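Local coordinates for protein kojibiose phosphorylase (Gut metagenome, PDB 6W0P) that belongs to glycoside hydrolase family 65 and joins an N-terminal beta-sandwich domain to a helical central catalytic domain and a small C-terminal domain, at residues C184-V189 with Q209-V214; Y430-N435 with L683-D688; M447-S452 with D516-T521; A608-Y613 with I635-D640. All coordinates share one frame; numbering follows the deposited sequence.

Contact 1 of 4, residues C184-V189 with Q209-V214; sequences CYWNRV and QTLTSV
W186 reaches over to L211 and Q209 at one margin of a large antiparallel sheet of the family 65 N-terminal domain. Just before strand 186-194, C184 SG accepts a weak hydrogen bond from W186 N at 3.7 Å. W186 then carries nearly all of the contact. Its CG stands beside the backbone N, anti to the carbonyl carbon (chi1 -64°), and the six-membered end of the indole extends toward the second segment. There W186 CH2 lies 4.1 Å from L211 CB, the two side chains crossing at about a right angle, while W186 CZ3 comes within 4.2 Å of Q209 O; the indole meets both atoms obliquely. The contact is small and has no hydrogen bond between the segments. At the other end of the indole, W186 NE1 is bonded to N87 O, which helps to fix the rotation of the ring. N187 continues the strand with backbone bonds to K203, R188 forms a salt bridge with E191, and V189 packs on T201. Strand 197-204 runs between the two segments, so that strands 186-194 and 210-217 are next-but-one neighbours, and W186 spans that middle strand by resting on V202 and T204. On its far flank, strand 210-217 pairs with strand 245-256, while T210 and V214 lean on helix 263-277.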
loop_
_atom_site.group_PDB
_atom_site.type_symbol
_atom_site.label_atom_id
_atom_site.label_comp_id
_atom_site.label_asym_id
_atom_site.label_seq_id
_atom_site.Cartn_x
_atom_site.Cartn_y
_atom_site.Cartn_z
ATOM N N CYS A 184 16.599 -21.993 -1.530
ATOM C CA CYS A 184 17.028 -22.609 -2.804
ATOM C C CYS A 184 15.791 -22.781 -3.680
ATOM O O CYS A 184 14.808 -23.299 -3.177
ATOM C CB CYS A 184 17.699 -23.962 -2.590
ATOM S SG CYS A 184 18.325 -24.679 -4.134
ATOM N N TYR A 185 15.840 -22.319 -4.928
ATOM C CA TYR A 185 14.673 -22.277 -5.848
ATOM C C TYR A 185 14.800 -23.398 -6.886
ATOM O O TYR A 185 14.089 -23.353 -7.885
ATOM C CB TYR A 185 14.516 -20.871 -6.442
ATOM C CG TYR A 185 13.901 -19.895 -5.468
ATOM C CD1 TYR A 185 14.682 -19.239 -4.529
ATOM C CD2 TYR A 185 12.529 -19.676 -5.428
ATOM C CE1 TYR A 185 14.124 -18.368 -3.606
ATOM C CE2 TYR A 185 11.954 -18.815 -4.507
ATOM C CZ TYR A 185 12.752 -18.158 -3.591
ATOM O OH TYR A 185 12.207 -17.304 -2.671
ATOM N N TRP A 186 15.624 -24.405 -6.598
ATOM C CA TRP A 186 15.890 -25.573 -7.478
ATOM C C TRP A 186 15.488 -26.880 -6.784
ATOM O O TRP A 186 15.772 -27.004 -5.564
ATOM C CB TRP A 186 17.370 -25.594 -7.856
ATOM C CG TRP A 186 17.755 -24.398 -8.665
ATOM C CD1 TRP A 186 18.316 -23.242 -8.210
ATOM C CD2 TRP A 186 17.542 -24.217 -10.069
ATOM N NE1 TRP A 186 18.508 -22.370 -9.251
ATOM C CE2 TRP A 186 18.042 -22.943 -10.404
ATOM C CE3 TRP A 186 17.005 -25.012 -11.082
ATOM C CZ2 TRP A 186 18.013 -22.452 -11.706
ATOM C CZ3 TRP A 186 16.978 -24.528 -12.372
ATOM C CH2 TRP A 186 17.476 -23.262 -12.675
ATOM N N ASN A 187 14.859 -27.802 -7.525
ATOM C CA ASN A 187 14.640 -29.212 -7.097
ATOM C C ASN A 187 15.593 -30.125 -7.876
ATOM O O ASN A 187 15.867 -29.846 -9.073
ATOM C CB ASN A 187 13.197 -29.688 -7.307
ATOM C CG ASN A 187 12.212 -29.014 -6.378
ATOM O OD1 ASN A 187 12.509 -28.829 -5.205
ATOM N ND2 ASN A 187 11.063 -28.608 -6.900
ATOM N N ARG A 188 16.012 -31.216 -7.238
ATOM C CA ARG A 188 16.899 -32.253 -7.813
ATOM C C ARG A 188 16.218 -32.910 -9.024
ATOM O O ARG A 188 14.990 -33.128 -8.989
ATOM C CB ARG A 188 17.222 -33.257 -6.702
ATOM C CG ARG A 188 17.750 -34.599 -7.178
ATOM C CD ARG A 188 18.014 -35.561 -6.029
ATOM N NE ARG A 188 19.283 -36.267 -6.197
ATOM C CZ ARG A 188 19.899 -37.005 -5.269
ATOM N NH1 ARG A 188 19.375 -37.186 -4.065
ATOM N NH2 ARG A 188 21.058 -37.570 -5.557
ATOM N N VAL A 189 16.983 -33.244 -10.058
ATOM C CA VAL A 189 16.537 -34.222 -11.094
ATOM C C VAL A 189 17.544 -35.369 -11.089
ATOM O O VAL A 189 17.174 -36.443 -10.605
ATOM C CB VAL A 189 16.390 -33.595 -12.493
ATOM C CG1 VAL A 189 15.969 -34.627 -13.530
ATOM C CG2 VAL A 189 15.422 -32.416 -12.475
ATOM N N GLN A 209 11.161 -24.716 -15.464
ATOM C CA GLN A 209 12.461 -24.434 -16.118
ATOM C C GLN A 209 13.500 -25.424 -15.606
ATOM O O GLN A 209 13.504 -25.721 -14.389
ATOM C CB GLN A 209 12.888 -22.994 -15.877
ATOM C CG GLN A 209 11.916 -21.998 -16.482
ATOM C CD GLN A 209 12.423 -20.594 -16.270
ATOM O OE1 GLN A 209 12.909 -20.258 -15.183
ATOM N NE2 GLN A 209 12.329 -19.782 -17.319
ATOM N N THR A 210 14.344 -25.884 -16.519
ATOM C CA THR A 210 15.400 -26.889 -16.268
ATOM C C THR A 210 16.751 -26.347 -16.735
ATOM O O THR A 210 16.785 -25.490 -17.654
ATOM C CB THR A 210 15.081 -28.217 -16.967
ATOM O OG1 THR A 210 15.227 -28.024 -18.378
ATOM C CG2 THR A 210 13.700 -28.732 -16.620
ATOM N N LEU A 211 17.809 -26.863 -16.116
ATOM C CA LEU A 211 19.206 -26.517 -16.425
ATOM C C LEU A 211 20.059 -27.782 -16.281
ATOM O O LEU A 211 19.869 -28.505 -15.289
ATOM C CB LEU A 211 19.609 -25.431 -15.428
ATOM C CG LEU A 211 21.072 -25.015 -15.455
ATOM C CD1 LEU A 211 21.212 -23.570 -14.996
ATOM C CD2 LEU A 211 21.922 -25.939 -14.596
ATOM N N THR A 212 20.986 -28.012 -17.209
ATOM C CA THR A 212 22.049 -29.042 -17.076
ATOM C C THR A 212 23.393 -28.327 -17.029
ATOM O O THR A 212 23.679 -27.541 -17.954
ATOM C CB THR A 212 22.002 -30.090 -18.196
ATOM O OG1 THR A 212 20.799 -30.827 -18.023
ATOM C CG2 THR A 212 23.168 -31.053 -18.155
ATOM N N SER A 213 24.140 -28.553 -15.953
ATOM C CA SER A 213 25.512 -28.041 -15.755
ATOM C C SER A 213 26.478 -29.215 -15.799
ATOM O O SER A 213 26.303 -30.142 -14.972
ATOM C CB SER A 213 25.644 -27.300 -14.460
ATOM O OG SER A 213 26.943 -26.732 -14.376
ATOM N N VAL A 214 27.438 -29.167 -16.728
ATOM C CA VAL A 214 28.459 -30.239 -16.895
ATOM C C VAL A 214 29.860 -29.621 -16.880
ATOM O O VAL A 214 30.059 -28.547 -17.483
ATOM C CB VAL A 214 28.211 -31.049 -18.179
ATOM C CG1 VAL A 214 26.923 -31.863 -18.080
ATOM C CG2 VAL A 214 28.198 -30.160 -19.411
#

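Contact 2 of 4, residues Y430-N435 with L683-D688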
loop_
_atom_site.group_PDB
_atom_site.type_symbol
_atom_site.label_atom_id
_atom_site.label_comp_id
_atom_site.label_asym_id
_atom_site.label_seq_id
_atom_site.Cartn_x
_atom_site.Cartn_y
_atom_site.Cartn_z
ATOM N N TYR A 430 13.865 2.466 -33.563
ATOM C CA TYR A 430 14.462 1.349 -34.324
ATOM C C TYR A 430 14.262 1.576 -35.832
ATOM O O TYR A 430 15.224 1.419 -36.629
ATOM C CB TYR A 430 13.818 0.029 -33.905
ATOM C CG TYR A 430 14.341 -1.135 -34.695
ATOM C CD1 TYR A 430 15.661 -1.514 -34.556
ATOM C CD2 TYR A 430 13.548 -1.826 -35.601
ATOM C CE1 TYR A 430 16.189 -2.568 -35.282
ATOM C CE2 TYR A 430 14.058 -2.890 -36.327
ATOM C CZ TYR A 430 15.390 -3.249 -36.177
ATOM O OH TYR A 430 15.950 -4.273 -36.872
ATOM N N MET A 431 13.024 1.902 -36.215
ATOM C CA MET A 431 12.648 2.134 -37.628
ATOM C C MET A 431 13.371 3.401 -38.103
ATOM O O MET A 431 13.781 3.440 -39.272
ATOM C CB MET A 431 11.127 2.273 -37.786
ATOM C CG MET A 431 10.389 0.977 -37.468
ATOM S SD MET A 431 10.809 -0.389 -38.614
ATOM C CE MET A 431 10.156 0.299 -40.136
ATOM N N LYS A 432 13.574 4.372 -37.215
ATOM C CA LYS A 432 14.227 5.644 -37.590
ATOM C C LYS A 432 15.711 5.390 -37.906
ATOM O O LYS A 432 16.234 6.070 -38.775
ATOM C CB LYS A 432 14.038 6.682 -36.486
ATOM C CG LYS A 432 14.664 8.032 -36.794
ATOM C CD LYS A 432 14.951 8.843 -35.563
ATOM C CE LYS A 432 13.931 9.925 -35.275
ATOM N NZ LYS A 432 14.366 10.740 -34.109
ATOM N N ILE A 433 16.360 4.427 -37.254
ATOM C CA ILE A 433 17.794 4.115 -37.514
ATOM C C ILE A 433 17.916 3.112 -38.672
ATOM O O ILE A 433 18.863 3.259 -39.451
ATOM C CB ILE A 433 18.487 3.619 -36.229
ATOM C CG1 ILE A 433 18.350 4.614 -35.072
ATOM C CG2 ILE A 433 19.939 3.281 -36.508
ATOM C CD1 ILE A 433 18.834 6.020 -35.388
ATOM N N TYR A 434 17.010 2.137 -38.797
ATOM C CA TYR A 434 17.182 0.963 -39.700
ATOM C C TYR A 434 16.076 0.789 -40.745
ATOM O O TYR A 434 16.251 -0.064 -41.646
ATOM C CB TYR A 434 17.229 -0.305 -38.865
ATOM C CG TYR A 434 18.514 -0.405 -38.100
ATOM C CD1 TYR A 434 19.703 -0.639 -38.768
ATOM C CD2 TYR A 434 18.544 -0.236 -36.725
ATOM C CE1 TYR A 434 20.894 -0.745 -38.071
ATOM C CE2 TYR A 434 19.724 -0.342 -36.018
ATOM C CZ TYR A 434 20.899 -0.600 -36.696
ATOM O OH TYR A 434 22.068 -0.702 -36.018
ATOM N N ASN A 435 14.968 1.512 -40.610
ATOM C CA ASN A 435 13.770 1.390 -41.482
ATOM C C ASN A 435 13.601 -0.070 -41.929
ATOM O O ASN A 435 13.606 -0.316 -43.145
ATOM C CB ASN A 435 13.872 2.365 -42.653
ATOM C CG ASN A 435 12.540 2.524 -43.347
ATOM O OD1 ASN A 435 11.560 1.897 -42.951
ATOM N ND2 ASN A 435 12.497 3.362 -44.373
ATOM N N LEU A 683 24.710 14.442 -31.108
ATOM C CA LEU A 683 24.132 13.522 -32.114
ATOM C C LEU A 683 22.599 13.658 -32.151
ATOM O O LEU A 683 21.951 13.713 -31.092
ATOM C CB LEU A 683 24.555 12.087 -31.792
ATOM C CG LEU A 683 23.837 11.024 -32.619
ATOM C CD1 LEU A 683 24.277 11.077 -34.060
ATOM C CD2 LEU A 683 24.083 9.646 -32.031
ATOM N N MET A 684 22.050 13.733 -33.356
ATOM C CA MET A 684 20.593 13.776 -33.619
ATOM C C MET A 684 20.359 13.405 -35.087
ATOM O O MET A 684 21.097 13.910 -35.980
ATOM C CB MET A 684 20.060 15.180 -33.297
ATOM C CG MET A 684 18.576 15.381 -33.517
ATOM S SD MET A 684 18.021 17.107 -33.177
ATOM C CE MET A 684 18.795 18.036 -34.498
ATOM N N ILE A 685 19.387 12.531 -35.339
ATOM C CA ILE A 685 18.879 12.234 -36.711
ATOM C C ILE A 685 17.660 13.126 -36.966
ATOM O O ILE A 685 16.672 12.990 -36.256
ATOM C CB ILE A 685 18.522 10.747 -36.883
ATOM C CG1 ILE A 685 19.623 9.818 -36.373
ATOM C CG2 ILE A 685 18.128 10.445 -38.327
ATOM C CD1 ILE A 685 20.943 9.956 -37.087
ATOM N N LYS A 686 17.733 14.003 -37.956
ATOM C CA LYS A 686 16.605 14.874 -38.390
ATOM C C LYS A 686 16.394 14.697 -39.897
ATOM O O LYS A 686 17.405 14.785 -40.647
ATOM C CB LYS A 686 16.893 16.337 -38.042
ATOM C CG LYS A 686 15.666 17.234 -38.049
ATOM C CD LYS A 686 15.963 18.673 -37.633
ATOM C CE LYS A 686 14.716 19.540 -37.618
ATOM N NZ LYS A 686 15.042 20.979 -37.789
ATOM N N ASN A 687 15.137 14.449 -40.295
ATOM C CA ASN A 687 14.718 14.134 -41.686
ATOM C C ASN A 687 15.712 13.130 -42.271
ATOM O O ASN A 687 16.158 13.340 -43.415
ATOM C CB ASN A 687 14.625 15.395 -42.555
ATOM C CG ASN A 687 13.721 16.445 -41.939
ATOM O OD1 ASN A 687 12.694 16.119 -41.342
ATOM N ND2 ASN A 687 14.087 17.712 -42.082
ATOM N N ASP A 688 16.101 12.118 -41.485
ATOM C CA ASP A 688 16.913 10.968 -41.966
ATOM C C ASP A 688 18.327 11.430 -42.358
ATOM O O ASP A 688 18.950 10.749 -43.187
ATOM C CB ASP A 688 16.195 10.290 -43.138
ATOM C CG ASP A 688 16.648 8.864 -43.343
ATOM O OD1 ASP A 688 16.850 8.193 -42.328
ATOM O OD2 ASP A 688 16.815 8.450 -44.505
#
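The last turn of helix 418-434 meets a beta-hairpin here, with I433 and K432 set against I685 of edge strand 684-686. I433 CD1 touches I685 CG1 at 4.0 Å, and the two isoleucine side chains cross at about a right angle. K432 leaves the helix with CG anti to the backbone N (chi1 -179°) and then bends at chi3 (-101°). This brings K432 CD to 4.3 Å from I685 CB and K432 NZ to 3.9 Å from I685 O; the same NZ has a long, weak ion pair with E599. N687 and D688 both have positive phi, consistent with a type I' turn, and D688 OD1 stands 4.2 Å from K432 O. D688 OD2 is held elsewhere, in a salt bridge to K710. Y362 touches both isoleucines, and L690 of strand 689-692, the partner of 684-686 in the hairpin, packs on I685. Thus the end of a helix in the central domain abuts the first hairpin of a four-stranded sheet.

Contact 3 of 4, residues M447-S452 with D516-T521; sequences MLVEIS and DKCGFT
V449 and E450 of helix 437-458 meet C518 at the C-terminal end of helix 513-518 and F520 just beyond it. V449 directs CG1 anti to its own N (chi1 164°), and this one methyl touches two methylenes of the partner segment: V449 CG1 is 3.6 Å from C518 CB and equally 3.6 Å from F520 CB. The F520 ring meets the methyl obliquely. E450 starts away from the partner segment, but a bend at chi2 (-65°) returns its carboxylate, placing E450 OE2 3.2 Å from C518 SG. E450 OE1 forms a salt bridge with K453, whose NZ also bonds to C518 O, so one lysine ties both sides together. Within the same helix, S452 OG donates back one turn to L448 O at 2.7 Å, reaching it from the face opposite to S452 N. G519, with positive phi, ends the shorter helix in a Schellman motif, and the contact is a helix C-terminus docked on the flank of a longer helix in the helical catalytic domain.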
loop_
_atom_site.group_PDB
_atom_site.type_symbol
_atom_site.label_atom_id
_atom_site.label_comp_id
_atom_site.label_asym_id
_atom_site.label_seq_id
_atom_site.Cartn_x
_atom_site.Cartn_y
_atom_site.Cartn_z
ATOM N N MET A 447 2.311 -4.987 -32.453
ATOM C CA MET A 447 2.706 -4.367 -31.159
ATOM C C MET A 447 2.106 -2.969 -31.054
ATOM O O MET A 447 1.656 -2.622 -29.949
ATOM C CB MET A 447 4.224 -4.248 -31.027
ATOM C CG MET A 447 4.895 -5.580 -30.949
ATOM S SD MET A 447 6.662 -5.425 -31.071
ATOM C CE MET A 447 7.051 -5.164 -29.339
ATOM N N LEU A 448 2.113 -2.205 -32.148
ATOM C CA LEU A 448 1.634 -0.797 -32.145
ATOM C C LEU A 448 0.099 -0.766 -32.005
ATOM O O LEU A 448 -0.428 0.160 -31.308
ATOM C CB LEU A 448 2.080 -0.100 -33.429
ATOM C CG LEU A 448 3.582 0.157 -33.572
ATOM C CD1 LEU A 448 3.860 0.884 -34.883
ATOM C CD2 LEU A 448 4.131 0.969 -32.396
ATOM N N VAL A 449 -0.614 -1.708 -32.643
ATOM C CA VAL A 449 -2.106 -1.751 -32.592
ATOM C C VAL A 449 -2.501 -2.135 -31.165
ATOM O O VAL A 449 -3.380 -1.481 -30.596
ATOM C CB VAL A 449 -2.696 -2.697 -33.660
ATOM C CG1 VAL A 449 -4.154 -3.055 -33.381
ATOM C CG2 VAL A 449 -2.549 -2.096 -35.047
ATOM N N GLU A 450 -1.838 -3.149 -30.607
ATOM C CA GLU A 450 -2.136 -3.629 -29.234
ATOM C C GLU A 450 -1.875 -2.503 -28.227
ATOM O O GLU A 450 -2.739 -2.319 -27.353
ATOM C CB GLU A 450 -1.341 -4.893 -28.889
ATOM C CG GLU A 450 -1.739 -6.104 -29.722
ATOM C CD GLU A 450 -3.154 -6.640 -29.536
ATOM O OE1 GLU A 450 -3.871 -6.144 -28.638
ATOM O OE2 GLU A 450 -3.545 -7.534 -30.322
ATOM N N ILE A 451 -0.748 -1.778 -28.332
ATOM C CA ILE A 451 -0.416 -0.681 -27.371
ATOM C C ILE A 451 -1.450 0.429 -27.530
ATOM O O ILE A 451 -1.964 0.899 -26.501
ATOM C CB ILE A 451 1.016 -0.147 -27.539
ATOM C CG1 ILE A 451 2.060 -1.203 -27.168
ATOM C CG2 ILE A 451 1.209 1.134 -26.745
ATOM C CD1 ILE A 451 3.402 -0.938 -27.791
ATOM N N SER A 452 -1.782 0.809 -28.764
ATOM C CA SER A 452 -2.801 1.850 -29.052
ATOM C C SER A 452 -4.148 1.443 -28.444
ATOM O O SER A 452 -4.769 2.287 -27.805
ATOM C CB SER A 452 -2.885 2.154 -30.521
ATOM O OG SER A 452 -1.619 2.590 -30.985
ATOM N N ASP A 516 -7.516 -7.321 -38.072
ATOM C CA ASP A 516 -8.561 -8.342 -37.807
ATOM C C ASP A 516 -8.158 -9.175 -36.585
ATOM O O ASP A 516 -8.977 -9.297 -35.670
ATOM C CB ASP A 516 -8.806 -9.249 -39.016
ATOM C CG ASP A 516 -10.140 -9.963 -38.936
ATOM O OD1 ASP A 516 -11.162 -9.289 -39.152
ATOM O OD2 ASP A 516 -10.147 -11.173 -38.614
ATOM N N LYS A 517 -6.941 -9.721 -36.565
ATOM C CA LYS A 517 -6.448 -10.615 -35.475
ATOM C C LYS A 517 -6.457 -9.867 -34.131
ATOM O O LYS A 517 -6.725 -10.515 -33.092
ATOM C CB LYS A 517 -5.040 -11.120 -35.813
ATOM C CG LYS A 517 -4.403 -12.070 -34.798
ATOM C CD LYS A 517 -2.939 -11.757 -34.487
ATOM C CE LYS A 517 -2.283 -12.779 -33.574
ATOM N NZ LYS A 517 -0.832 -12.925 -33.844
ATOM N N CYS A 518 -6.169 -8.560 -34.157
ATOM C CA CYS A 518 -6.081 -7.667 -32.970
ATOM C C CYS A 518 -7.464 -7.147 -32.550
ATOM O O CYS A 518 -7.548 -6.597 -31.430
ATOM C CB CYS A 518 -5.173 -6.477 -33.246
ATOM S SG CYS A 518 -3.446 -6.947 -33.502
ATOM N N GLY A 519 -8.486 -7.299 -33.404
ATOM C CA GLY A 519 -9.839 -6.745 -33.200
ATOM C C GLY A 519 -9.866 -5.234 -33.338
ATOM O O GLY A 519 -10.544 -4.573 -32.544
ATOM N N PHE A 520 -9.139 -4.678 -34.304
ATOM C CA PHE A 520 -9.038 -3.207 -34.469
ATOM C C PHE A 520 -9.886 -2.817 -35.679
ATOM O O PHE A 520 -9.445 -3.051 -36.825
ATOM C CB PHE A 520 -7.573 -2.767 -34.563
ATOM C CG PHE A 520 -7.312 -1.340 -34.149
ATOM C CD1 PHE A 520 -7.410 -0.964 -32.820
ATOM C CD2 PHE A 520 -6.940 -0.373 -35.073
ATOM C CE1 PHE A 520 -7.163 0.344 -32.426
ATOM C CE2 PHE A 520 -6.680 0.932 -34.672
ATOM C CZ PHE A 520 -6.803 1.290 -33.353
ATOM N N THR A 521 -11.056 -2.231 -35.407
ATOM C CA THR A 521 -12.146 -1.974 -36.390
ATOM C C THR A 521 -12.046 -0.530 -36.888
ATOM O O THR A 521 -11.331 0.276 -36.251
ATOM C CB THR A 521 -13.521 -2.227 -35.763
ATOM O OG1 THR A 521 -13.787 -1.156 -34.858
ATOM C CG2 THR A 521 -13.600 -3.538 -35.013
#

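Contact 4 of 4, residues A608-Y613 with I635-D640; sequences ANYNYY and IGLEKD
The Y610 ring has D640 OD2 at its edge, near the ring plane, with N611 OD1 of its own helix also at the edge; the methyls I635 CD1 and L637 CD1 approach it obliquely. The partner segment is a helix-to-helix link: a Schellman motif, with G636 of positive phi as its C-prime residue, ends helix 624-634, and L637 takes the N-cap position of helix 638-645. Within helix 603-613, Y612 CD2 lies over the centre of the Y613 ring, away from the link, while N609 OD1 sits at the edge of that ring. Y610 points across because CG is anti to the backbone N (chi1 -180°), carrying the phenol out toward the link. I635 CG1 occupies the crowded position between N and the carbonyl carbon, which brings I635 CD1 to 3.8 Å from Y610 CG, near the root of the ring. Farther out, L637 CD1 is 3.5 Å from Y610 CE2, the leucine and tyrosine side chains sliding past each other in opposite directions. I631 and A632 of helix 624-634 also touch Y610, adding to the apolar surroundings of the ring. Its hydroxyl ends in the first turn of helix 638-645: Y610 OH donates to D640 OD2 at 2.8 Å, meeting that oxygen on its anti side and 31° out of the carboxylate plane.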
loop_
_atom_site.group_PDB
_atom_site.type_symbol
_atom_site.label_atom_id
_atom_site.label_comp_id
_atom_site.label_asym_id
_atom_site.label_seq_id
_atom_site.Cartn_x
_atom_site.Cartn_y
_atom_site.Cartn_z
ATOM N N ALA A 608 13.103 27.499 -22.041
ATOM C CA ALA A 608 11.977 27.886 -21.161
ATOM C C ALA A 608 11.676 26.715 -20.222
ATOM O O ALA A 608 11.624 26.921 -19.012
ATOM C CB ALA A 608 10.770 28.270 -21.972
ATOM N N ASN A 609 11.541 25.504 -20.762
ATOM C CA ASN A 609 11.166 24.310 -19.951
ATOM C C ASN A 609 12.337 23.900 -19.061
ATOM O O ASN A 609 12.090 23.506 -17.923
ATOM C CB ASN A 609 10.622 23.191 -20.824
ATOM C CG ASN A 609 9.277 23.564 -21.403
ATOM O OD1 ASN A 609 8.269 23.259 -20.776
ATOM N ND2 ASN A 609 9.242 24.234 -22.558
ATOM N N TYR A 610 13.559 23.999 -19.562
ATOM C CA TYR A 610 14.764 23.675 -18.776
ATOM C C TYR A 610 14.811 24.604 -17.558
ATOM O O TYR A 610 15.089 24.118 -16.429
ATOM C CB TYR A 610 16.029 23.778 -19.627
ATOM C CG TYR A 610 17.299 23.453 -18.883
ATOM C CD1 TYR A 610 17.805 22.162 -18.824
ATOM C CD2 TYR A 610 18.000 24.452 -18.234
ATOM C CE1 TYR A 610 18.974 21.873 -18.140
ATOM C CE2 TYR A 610 19.166 24.182 -17.543
ATOM C CZ TYR A 610 19.637 22.882 -17.468
ATOM O OH TYR A 610 20.804 22.676 -16.799
ATOM N N ASN A 611 14.608 25.903 -17.788
ATOM C CA ASN A 611 14.758 26.946 -16.745
ATOM C C ASN A 611 13.671 26.724 -15.695
ATOM O O ASN A 611 13.944 26.989 -14.540
ATOM C CB ASN A 611 14.661 28.372 -17.293
ATOM C CG ASN A 611 15.934 28.888 -17.935
ATOM O OD1 ASN A 611 16.984 28.273 -17.826
ATOM N ND2 ASN A 611 15.835 29.991 -18.664
ATOM N N TYR A 612 12.470 26.289 -16.079
ATOM C CA TYR A 612 11.382 26.055 -15.093
ATOM C C TYR A 612 11.619 24.738 -14.318
ATOM O O TYR A 612 11.487 24.766 -13.095
ATOM C CB TYR A 612 9.997 26.078 -15.739
ATOM C CG TYR A 612 8.907 26.021 -14.703
ATOM C CD1 TYR A 612 8.413 27.167 -14.108
ATOM C CD2 TYR A 612 8.439 24.794 -14.249
ATOM C CE1 TYR A 612 7.442 27.097 -13.120
ATOM C CE2 TYR A 612 7.454 24.707 -13.287
ATOM C CZ TYR A 612 6.944 25.860 -12.729
ATOM O OH TYR A 612 6.018 25.737 -11.740
ATOM N N TYR A 613 11.969 23.634 -14.984
ATOM C CA TYR A 613 11.947 22.267 -14.395
ATOM C C TYR A 613 13.288 21.830 -13.798
ATOM O O TYR A 613 13.232 21.151 -12.759
ATOM C CB TYR A 613 11.400 21.273 -15.413
ATOM C CG TYR A 613 9.915 21.426 -15.623
ATOM C CD1 TYR A 613 9.011 21.159 -14.610
ATOM C CD2 TYR A 613 9.411 21.861 -16.832
ATOM C CE1 TYR A 613 7.648 21.320 -14.800
ATOM C CE2 TYR A 613 8.053 22.007 -17.040
ATOM C CZ TYR A 613 7.168 21.751 -16.017
ATOM O OH TYR A 613 5.839 21.918 -16.251
ATOM N N ILE A 635 21.298 23.682 -25.554
ATOM C CA ILE A 635 20.899 25.118 -25.430
ATOM C C ILE A 635 22.098 26.012 -25.033
ATOM O O ILE A 635 21.852 27.173 -24.677
ATOM C CB ILE A 635 19.693 25.279 -24.482
ATOM C CG1 ILE A 635 19.967 24.760 -23.073
ATOM C CG2 ILE A 635 18.453 24.629 -25.077
ATOM C CD1 ILE A 635 18.737 24.697 -22.210
ATOM N N GLY A 636 23.339 25.531 -25.139
ATOM C CA GLY A 636 24.552 26.355 -24.956
ATOM C C GLY A 636 24.904 26.613 -23.499
ATOM O O GLY A 636 25.751 27.489 -23.274
ATOM N N LEU A 637 24.334 25.868 -22.531
ATOM C CA LEU A 637 24.659 26.014 -21.081
ATOM C C LEU A 637 25.791 25.039 -20.711
ATOM O O LEU A 637 25.539 23.976 -20.059
ATOM C CB LEU A 637 23.405 25.745 -20.246
ATOM C CG LEU A 637 22.246 26.712 -20.419
ATOM C CD1 LEU A 637 21.123 26.343 -19.473
ATOM C CD2 LEU A 637 22.698 28.144 -20.171
ATOM N N GLU A 638 27.011 25.420 -21.083
ATOM C CA GLU A 638 28.217 24.554 -21.038
ATOM C C GLU A 638 28.562 24.207 -19.586
ATOM O O GLU A 638 29.018 23.063 -19.338
ATOM C CB GLU A 638 29.390 25.258 -21.709
ATOM C CG GLU A 638 29.209 25.493 -23.193
ATOM C CD GLU A 638 30.448 26.122 -23.812
ATOM O OE1 GLU A 638 30.424 27.359 -24.055
ATOM O OE2 GLU A 638 31.453 25.382 -24.009
ATOM N N LYS A 639 28.350 25.142 -18.663
ATOM C CA LYS A 639 28.707 24.954 -17.236
ATOM C C LYS A 639 27.811 23.867 -16.649
ATOM O O LYS A 639 28.348 22.901 -16.124
ATOM C CB LYS A 639 28.593 26.252 -16.436
ATOM C CG LYS A 639 29.091 26.144 -15.001
ATOM C CD LYS A 639 29.306 27.489 -14.322
ATOM C CE LYS A 639 28.653 27.559 -12.951
ATOM N NZ LYS A 639 27.177 27.724 -13.061
ATOM N N ASP A 640 26.495 24.051 -16.730
ATOM C CA ASP A 640 25.476 23.033 -16.378
ATOM C C ASP A 640 25.761 21.703 -17.095
ATOM O O ASP A 640 25.677 20.647 -16.451
ATOM C CB ASP A 640 24.089 23.518 -16.781
ATOM C CG ASP A 640 23.530 24.615 -15.907
ATOM O OD1 ASP A 640 24.285 25.133 -15.085
ATOM O OD2 ASP A 640 22.328 24.933 -16.080
#

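Overall arrangement
Along the chain, contact 1 comes first and is complete before the others begin. It belongs to the N-terminal sheet; the centres of contacts 2 and 4, both on the opposite side of the chain's centre, are about 44 and 53 Å from its own. Contact 2 spans 247 intervening residues and joins the central domain to the C-terminal one; contacts 3 and 4 both fall within that span, in that order. Each has its centre about 25 Å from that of contact 2, yet theirs are about 40 Å apart. Consecutive helices 418-434 and 437-458 connect contacts 2 and 3. Two helix-helix contacts inside the central domain thus fall within the span of the one contact that links it to the C-terminal domain.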